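Local coordinates for protein N-acetyltransferase (Staphylococcus aureus subsp. aureus, PDB 4M85) that probably transfers an acetyl group from acetyl-CoA to an acceptor amine, as a GNAT-fold N-acetyltransferase whose substrate is not established, at residues 27-32 against 174-179; 34-39 against 94-99; 83-88 against 103-108. All coordinates share one frame; numbering follows the deposited sequence.

Contact 1: residues 27-32 against 174-179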
# COMPACT_ATOMS: atom_id res chain seq x y z
N MET A 27 10.26 -2.84 5.50
CA MET A 27 9.78 -4.08 6.12
C MET A 27 10.75 -5.28 6.10
O MET A 27 10.49 -6.29 6.74
CB MET A 27 8.49 -4.54 5.43
CG MET A 27 7.29 -3.64 5.67
SD MET A 27 5.87 -4.20 4.72
CE MET A 27 5.39 -5.62 5.70
N GLU A 28 11.85 -5.18 5.37
CA GLU A 28 12.80 -6.28 5.29
C GLU A 28 12.13 -7.60 4.88
O GLU A 28 12.33 -8.63 5.52
CB GLU A 28 13.54 -6.48 6.62
CG GLU A 28 14.19 -5.23 7.18
CD GLU A 28 14.89 -5.48 8.51
OE1 GLU A 28 14.44 -6.36 9.28
OE2 GLU A 28 15.88 -4.79 8.79
N LEU A 29 11.32 -7.56 3.82
CA LEU A 29 10.76 -8.79 3.29
C LEU A 29 11.88 -9.62 2.70
O LEU A 29 12.68 -9.12 1.92
CB LEU A 29 9.71 -8.53 2.20
CG LEU A 29 8.35 -7.98 2.61
CD1 LEU A 29 7.39 -8.13 1.45
CD2 LEU A 29 7.82 -8.70 3.84
N GLU A 30 11.92 -10.90 3.06
CA GLU A 30 13.01 -11.80 2.68
C GLU A 30 13.26 -11.72 1.18
O GLU A 30 14.39 -11.55 0.76
CB GLU A 30 12.71 -13.26 3.07
CG GLU A 30 12.41 -13.51 4.55
CD GLU A 30 13.57 -13.21 5.48
OE1 GLU A 30 14.73 -13.13 5.00
OE2 GLU A 30 13.32 -13.06 6.69
N LEU A 31 12.20 -11.81 0.38
CA LEU A 31 12.32 -11.76 -1.09
C LEU A 31 12.97 -10.47 -1.59
O LEU A 31 13.65 -10.48 -2.60
CB LEU A 31 10.95 -11.94 -1.75
CG LEU A 31 10.03 -10.71 -1.74
CD1 LEU A 31 9.74 -10.21 -3.15
CD2 LEU A 31 8.73 -11.05 -1.04
N VAL A 32 12.75 -9.36 -0.90
CA VAL A 32 13.38 -8.10 -1.23
C VAL A 32 14.84 -8.17 -0.81
O VAL A 32 15.72 -7.79 -1.56
CB VAL A 32 12.65 -6.91 -0.57
CG1 VAL A 32 13.37 -5.60 -0.82
CG2 VAL A 32 11.23 -6.82 -1.11
N GLU A 174 1.39 -7.95 15.15
CA GLU A 174 2.76 -8.20 14.73
C GLU A 174 2.74 -8.69 13.31
O GLU A 174 1.99 -9.60 12.98
CB GLU A 174 3.46 -9.25 15.60
CG GLU A 174 4.93 -9.36 15.30
CD GLU A 174 5.67 -10.42 16.09
OE1 GLU A 174 5.03 -11.26 16.77
OE2 GLU A 174 6.92 -10.44 15.98
N LEU A 175 3.59 -8.10 12.48
CA LEU A 175 3.70 -8.43 11.08
C LEU A 175 5.16 -8.43 10.71
O LEU A 175 5.83 -7.40 10.85
CB LEU A 175 2.97 -7.38 10.23
CG LEU A 175 1.45 -7.30 10.39
CD1 LEU A 175 0.89 -6.20 9.49
CD2 LEU A 175 0.81 -8.61 10.03
N TYR A 176 5.65 -9.59 10.25
CA TYR A 176 7.04 -9.76 9.85
C TYR A 176 8.02 -9.17 10.87
O TYR A 176 8.88 -8.37 10.53
CB TYR A 176 7.23 -9.19 8.44
CG TYR A 176 6.11 -9.66 7.51
CD1 TYR A 176 6.14 -10.93 6.97
CD2 TYR A 176 5.02 -8.86 7.24
CE1 TYR A 176 5.13 -11.39 6.14
CE2 TYR A 176 3.99 -9.30 6.43
CZ TYR A 176 4.05 -10.56 5.88
OH TYR A 176 3.05 -11.02 5.08
N LYS A 177 7.86 -9.56 12.13
CA LYS A 177 8.77 -9.18 13.21
C LYS A 177 8.78 -7.69 13.55
O LYS A 177 9.75 -7.22 14.17
CB LYS A 177 10.23 -9.63 12.92
CG LYS A 177 10.42 -11.06 12.40
CD LYS A 177 9.94 -12.13 13.39
CE LYS A 177 11.03 -12.54 14.37
NZ LYS A 177 10.45 -12.99 15.67
N HIS A 178 7.76 -6.94 13.15
CA HIS A 178 7.59 -5.56 13.63
C HIS A 178 6.17 -5.40 14.14
O HIS A 178 5.23 -6.04 13.64
CB HIS A 178 7.91 -4.52 12.55
CG HIS A 178 9.34 -4.51 12.11
ND1 HIS A 178 9.71 -4.47 10.78
CD2 HIS A 178 10.50 -4.56 12.81
CE1 HIS A 178 11.03 -4.50 10.68
NE2 HIS A 178 11.53 -4.55 11.90
N MET A 179 6.02 -4.56 15.16
CA MET A 179 4.74 -4.33 15.80
C MET A 179 4.03 -3.09 15.21
O MET A 179 4.66 -2.05 14.92
CB MET A 179 4.94 -4.15 17.31
CG MET A 179 3.80 -4.65 18.17
SD MET A 179 3.38 -6.42 17.99
CE MET A 179 5.00 -7.12 18.05

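Contact 2: residues 34-39 against 94-99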
# COMPACT_ATOMS: atom_id res chain seq x y z
N HIS A 34 16.81 -10.74 -0.60
CA HIS A 34 17.62 -11.73 -1.31
C HIS A 34 17.44 -11.78 -2.81
O HIS A 34 18.12 -12.55 -3.48
CB HIS A 34 17.39 -13.12 -0.72
CG HIS A 34 17.89 -13.24 0.68
ND1 HIS A 34 17.05 -13.18 1.78
CD2 HIS A 34 19.14 -13.35 1.17
CE1 HIS A 34 17.77 -13.28 2.88
NE2 HIS A 34 19.04 -13.38 2.54
N LEU A 35 16.54 -10.97 -3.37
CA LEU A 35 16.34 -10.98 -4.82
C LEU A 35 16.72 -9.66 -5.45
O LEU A 35 16.70 -8.62 -4.79
CB LEU A 35 14.89 -11.31 -5.18
CG LEU A 35 14.41 -12.70 -4.77
CD1 LEU A 35 12.90 -12.76 -4.87
CD2 LEU A 35 15.07 -13.77 -5.63
N PRO A 36 17.09 -9.69 -6.74
CA PRO A 36 17.53 -8.45 -7.40
C PRO A 36 16.37 -7.48 -7.51
O PRO A 36 15.26 -7.90 -7.82
CB PRO A 36 17.97 -8.92 -8.80
CG PRO A 36 18.03 -10.40 -8.76
CD PRO A 36 17.10 -10.84 -7.67
N LYS A 37 16.64 -6.21 -7.24
CA LYS A 37 15.66 -5.12 -7.30
C LYS A 37 14.97 -5.05 -8.63
O LYS A 37 13.80 -4.70 -8.72
CB LYS A 37 16.32 -3.75 -7.06
CG LYS A 37 17.22 -3.67 -5.83
CD LYS A 37 17.29 -2.27 -5.21
CE LYS A 37 17.59 -2.28 -3.70
NZ LYS A 37 18.63 -3.25 -3.29
N ASP A 38 15.73 -5.35 -9.68
CA ASP A 38 15.23 -5.29 -11.04
C ASP A 38 14.06 -6.23 -11.18
O ASP A 38 13.04 -5.89 -11.79
CB ASP A 38 16.32 -5.73 -12.02
CG ASP A 38 15.99 -5.36 -13.45
OD1 ASP A 38 16.34 -6.15 -14.35
OD2 ASP A 38 15.40 -4.29 -13.68
N MET A 39 14.22 -7.41 -10.59
CA MET A 39 13.28 -8.49 -10.76
C MET A 39 12.05 -8.24 -9.91
O MET A 39 10.94 -8.48 -10.36
CB MET A 39 13.92 -9.81 -10.36
CG MET A 39 13.44 -11.00 -11.14
SD MET A 39 14.52 -12.40 -10.78
CE MET A 39 13.92 -12.87 -9.19
N PRO A 94 9.81 -14.77 -13.30
CA PRO A 94 10.89 -15.74 -13.31
C PRO A 94 10.83 -16.69 -12.12
O PRO A 94 10.30 -16.35 -11.04
CB PRO A 94 12.15 -14.88 -13.26
CG PRO A 94 11.71 -13.54 -12.77
CD PRO A 94 10.29 -13.39 -13.24
N GLU A 95 11.36 -17.89 -12.34
CA GLU A 95 11.26 -18.96 -11.37
C GLU A 95 11.95 -18.58 -10.06
O GLU A 95 11.58 -19.02 -8.98
CB GLU A 95 11.87 -20.24 -11.97
CG GLU A 95 11.32 -21.52 -11.37
CD GLU A 95 9.84 -21.70 -11.63
OE1 GLU A 95 9.31 -21.12 -12.61
OE2 GLU A 95 9.19 -22.43 -10.85
N GLU A 96 12.95 -17.73 -10.18
CA GLU A 96 13.75 -17.34 -9.04
C GLU A 96 12.94 -16.53 -8.02
O GLU A 96 13.17 -16.65 -6.81
CB GLU A 96 14.95 -16.54 -9.53
CG GLU A 96 15.95 -16.19 -8.45
CD GLU A 96 17.18 -15.52 -9.02
OE1 GLU A 96 17.30 -15.45 -10.26
OE2 GLU A 96 18.02 -15.06 -8.22
N ILE A 97 12.01 -15.70 -8.47
CA ILE A 97 11.14 -15.02 -7.53
C ILE A 97 9.95 -15.90 -7.13
O ILE A 97 9.50 -15.83 -5.99
CB ILE A 97 10.67 -13.63 -8.02
CG1 ILE A 97 9.97 -12.88 -6.89
CG2 ILE A 97 9.79 -13.75 -9.25
CD1 ILE A 97 10.02 -11.38 -7.06
N LYS A 98 9.45 -16.72 -8.06
CA LYS A 98 8.32 -17.60 -7.78
C LYS A 98 8.62 -18.56 -6.65
O LYS A 98 7.70 -18.97 -5.94
CB LYS A 98 7.90 -18.39 -9.03
CG LYS A 98 7.27 -17.53 -10.11
CD LYS A 98 6.91 -18.34 -11.35
CE LYS A 98 5.49 -18.88 -11.32
NZ LYS A 98 4.45 -17.83 -11.59
N GLN A 99 9.89 -18.92 -6.46
CA GLN A 99 10.26 -19.83 -5.36
C GLN A 99 9.96 -19.24 -3.97
O GLN A 99 9.74 -19.99 -3.01
CB GLN A 99 11.73 -20.27 -5.48
CG GLN A 99 12.75 -19.17 -5.19
CD GLN A 99 14.08 -19.33 -5.94
OE1 GLN A 99 14.23 -20.23 -6.78
NE2 GLN A 99 15.03 -18.45 -5.65

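Contact 3: residues 83-88 against 103-108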
# COMPACT_ATOMS: atom_id res chain seq x y z
N LYS A 83 -7.54 -13.30 -1.04
CA LYS A 83 -7.80 -13.56 -2.45
C LYS A 83 -6.97 -12.65 -3.35
O LYS A 83 -6.42 -13.09 -4.39
CB LYS A 83 -9.27 -13.38 -2.78
CG LYS A 83 -9.60 -13.72 -4.22
CD LYS A 83 -11.05 -13.43 -4.55
CE LYS A 83 -11.20 -12.13 -5.31
NZ LYS A 83 -12.50 -11.46 -5.02
N TYR A 84 -6.86 -11.38 -2.97
CA TYR A 84 -5.95 -10.47 -3.67
C TYR A 84 -4.49 -10.96 -3.63
O TYR A 84 -3.79 -10.96 -4.66
CB TYR A 84 -6.08 -9.04 -3.10
CG TYR A 84 -7.47 -8.45 -3.23
CD1 TYR A 84 -8.23 -8.66 -4.37
CD2 TYR A 84 -8.02 -7.68 -2.21
CE1 TYR A 84 -9.49 -8.11 -4.50
CE2 TYR A 84 -9.29 -7.13 -2.32
CZ TYR A 84 -10.01 -7.35 -3.47
OH TYR A 84 -11.29 -6.83 -3.60
N GLU A 85 -4.04 -11.36 -2.45
CA GLU A 85 -2.67 -11.86 -2.25
C GLU A 85 -2.35 -13.07 -3.12
O GLU A 85 -1.27 -13.17 -3.68
CB GLU A 85 -2.47 -12.22 -0.77
CG GLU A 85 -1.13 -12.88 -0.43
CD GLU A 85 0.05 -11.98 -0.71
OE1 GLU A 85 -0.17 -10.77 -0.93
OE2 GLU A 85 1.20 -12.48 -0.72
N LYS A 86 -3.29 -14.01 -3.21
CA LYS A 86 -3.10 -15.22 -4.01
C LYS A 86 -2.93 -14.89 -5.49
O LYS A 86 -2.24 -15.61 -6.22
CB LYS A 86 -4.26 -16.18 -3.79
CG LYS A 86 -4.06 -17.57 -4.35
CD LYS A 86 -5.15 -18.49 -3.81
CE LYS A 86 -5.14 -19.87 -4.47
NZ LYS A 86 -3.78 -20.49 -4.44
N ALA A 87 -3.50 -13.78 -5.94
CA ALA A 87 -3.41 -13.40 -7.35
C ALA A 87 -1.97 -13.15 -7.84
O ALA A 87 -1.72 -13.18 -9.04
CB ALA A 87 -4.30 -12.19 -7.65
N TRP A 88 -1.04 -12.94 -6.90
CA TRP A 88 0.37 -12.89 -7.22
C TRP A 88 0.81 -14.07 -8.11
O TRP A 88 1.66 -13.91 -8.99
CB TRP A 88 1.18 -12.87 -5.94
CG TRP A 88 2.64 -12.64 -6.13
CD1 TRP A 88 3.62 -13.59 -6.17
CD2 TRP A 88 3.30 -11.38 -6.25
NE1 TRP A 88 4.86 -12.99 -6.32
CE2 TRP A 88 4.68 -11.64 -6.38
CE3 TRP A 88 2.86 -10.06 -6.25
CZ2 TRP A 88 5.62 -10.61 -6.52
CZ3 TRP A 88 3.78 -9.05 -6.40
CH2 TRP A 88 5.15 -9.34 -6.54
N PRO A 103 4.41 -12.48 -1.70
CA PRO A 103 5.20 -11.55 -0.87
C PRO A 103 4.60 -11.21 0.49
O PRO A 103 5.36 -10.86 1.39
CB PRO A 103 5.30 -10.28 -1.72
CG PRO A 103 4.49 -10.50 -2.94
CD PRO A 103 3.91 -11.87 -2.95
N LEU A 104 3.28 -11.31 0.64
CA LEU A 104 2.61 -10.88 1.88
C LEU A 104 1.50 -11.85 2.32
O LEU A 104 0.33 -11.50 2.26
CB LEU A 104 2.07 -9.45 1.67
CG LEU A 104 3.05 -8.27 1.66
CD1 LEU A 104 2.42 -7.06 0.99
CD2 LEU A 104 3.51 -7.88 3.07
N PRO A 105 1.86 -13.10 2.74
CA PRO A 105 0.90 -14.14 3.15
C PRO A 105 0.05 -13.82 4.38
O PRO A 105 -1.07 -14.33 4.47
CB PRO A 105 1.79 -15.34 3.48
CG PRO A 105 3.15 -14.76 3.74
CD PRO A 105 3.25 -13.61 2.78
N VAL A 106 0.57 -13.01 5.30
CA VAL A 106 -0.13 -12.71 6.54
C VAL A 106 -1.37 -11.84 6.26
O VAL A 106 -1.32 -10.91 5.42
CB VAL A 106 0.80 -12.04 7.58
CG1 VAL A 106 0.06 -11.78 8.90
CG2 VAL A 106 2.02 -12.92 7.85
N LYS A 107 -2.46 -12.17 6.94
CA LYS A 107 -3.70 -11.43 6.90
C LYS A 107 -3.52 -10.21 7.81
O LYS A 107 -3.49 -10.34 9.03
CB LYS A 107 -4.87 -12.31 7.41
CG LYS A 107 -6.27 -11.80 7.08
CD LYS A 107 -7.33 -12.80 7.54
CE LYS A 107 -8.75 -12.36 7.17
NZ LYS A 107 -9.33 -11.40 8.15
N GLU A 108 -3.39 -9.03 7.20
CA GLU A 108 -3.12 -7.79 7.94
C GLU A 108 -4.40 -7.12 8.46
O GLU A 108 -4.33 -6.33 9.38
CB GLU A 108 -2.31 -6.79 7.07
CG GLU A 108 -1.00 -7.34 6.48
CD GLU A 108 -0.23 -6.32 5.63
OE1 GLU A 108 -0.53 -5.11 5.70
OE2 GLU A 108 0.69 -6.73 4.88

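Contact 1: residues 27-32 against 174-179
M27 and L29 both pack on the ring of Y176. The methyl CE of M27 comes within 3.6 Å of Y176 CD2 and 4.0 Å of Y176 CE2. It approaches the ring obliquely. L29 makes a CH-pi contact instead. Its methyl CD2 lies over one face of the Y176 ring, 4.2 Å from the ring centroid and 12° off the normal. The M27 chain runs straight through chi2 and bends at chi3 (75°), which turns CE out toward the tyrosine.

Polar groups come near each other without bonding. E28 OE1 lies 4.1 Å from H178 CE1, and the carboxylate plane is turned 47° from the imidazole plane. Any electrostatic help here would depend on the charge of the histidine. No hydrogen bond joins the two segments.

Backbone bonds shape each side separately. E28 has positive phi and closes helix 13-26 with a Schellman motif. L29 is the N-cap residue of helix 30-34. On the other side, L175 to H178 form a type I' turn, the two-residue hairpin between strands 168-175 and 178-184. The bonds L175 N to H178 O (2.9 Å) and H178 N to L175 O (3.0 Å) close it. Y176 sits in this turn, and its OH is hydrogen-bonded to V106 N.

The hairpin tip of the GNAT sheet thus meets the break between the first two helices. The chemistry implies a contact held by dispersion and CH-pi packing on Y176, with the phenol oxygen tied to a third part of the chain.

Contact 2: residues 34-39 against 94-99
M39 reaches across to P94, E96 and I97. From CB the chain leads to CG, which lies 3.5 Å from P94 CG. This is tighter than a usual carbon contact. SD follows, 3.6 Å from P94 CG and 4.2 Å from E96 OE1. The side chain of M39 and the ring of P94 slide past each other in opposite directions. The chain is extended at chi2 (168°) and bends at chi3 (77°), which carries CE away from the proline and onto the first turn of helix 95-98. There the methyl lies 3.5 Å from I97 CB and equally near the backbone N of I97. It also meets E96 CB at 3.8 Å, where the two side chains cross at about a right angle.

In the GNAT fold this is a meeting of two helix starts. P36 is the N-cap residue of helix 37-49, and P94 is the N-cap residue of the short helix 95-98. Helix 37-49 lies in the connection from strand 4-7 to strand 60-65, and helix 95-98 in that from strand 68-77 to strand 114-121. I97 also packs on V40 and A43, about one turn apart on helix 37-49.

L35 meets E96 and I97 too, through its two methyls. Its CD1 touches I97 CG1 at 3.6 Å, with the two side chains about perpendicular. Its CD2 lies 3.6 Å from E96 O and packs along the E96 side chain at CG. L35 and I97 are buried, while E96 is exposed and lays its aliphatic part over L35 and M39. L35 also touches Y100.

Contact 3: residues 83-88 against 103-108
E85 CG stands anti to its own nitrogen, and the chain bends at chi2 (62°), which brings the carboxylate over the backbone of L104. W88 CG also lies opposite its backbone N, and this lays the indole against P103.

L104 N donates to E85 OE2 at 2.7 Å, with an angle of 151° at the hydrogen. The donor comes from above the carboxylate plane, 40° out of it. T102 OG1 bonds the same oxygen. E85 OE1 takes a salt bridge from R54 NE and a hydrogen bond with Y53 OH. L104 O also faces the carboxylate, 3.3 Å from both OE1 and OE2 of E85, and offers no bond.

P103 stands on the indole by its CD-CG edge. CD lies over one face of the five-membered ring of W88, 3.4 Å from its centroid, in a CH-pi contact. P103 CG reaches the shared bond of the two rings, 3.6 Å from W88 CD2.

Helix 81-86 is thereby joined to the loop that leads to strand 114-121. The carboxylate of E85 is buried but has partners on both oxygens. These four donors probably offset the facing carbonyl and keep the group ionised and fixed in place.

The segments follow in the order 27-32, 34-39, 83-88, 94-99, 103-108 and 174-179. Contact 1 closes a long loop; contacts 2 and 3 nest inside it and cross. Centres of contacts 1 and 2, and of 2 and 3, lie about 17 Å apart, those of 1 and 3 about 14 Å. Helices 30-34 and 37-49 follow each other in the chain, as do 81-86 and 95-98. L31 CD1 meets I97 CD1 at 4.1 Å. Y176 of contact 1 also packs on L104 and P105 of contact 3. Contacts 2 and 3 adjoin only in sequence. Contacts 1 and 3 join loop 103-108, helix 81-86, the break before helix 30-34 and the GNAT hairpin; contact 2 joins helix 37-49 to 95-98 further out.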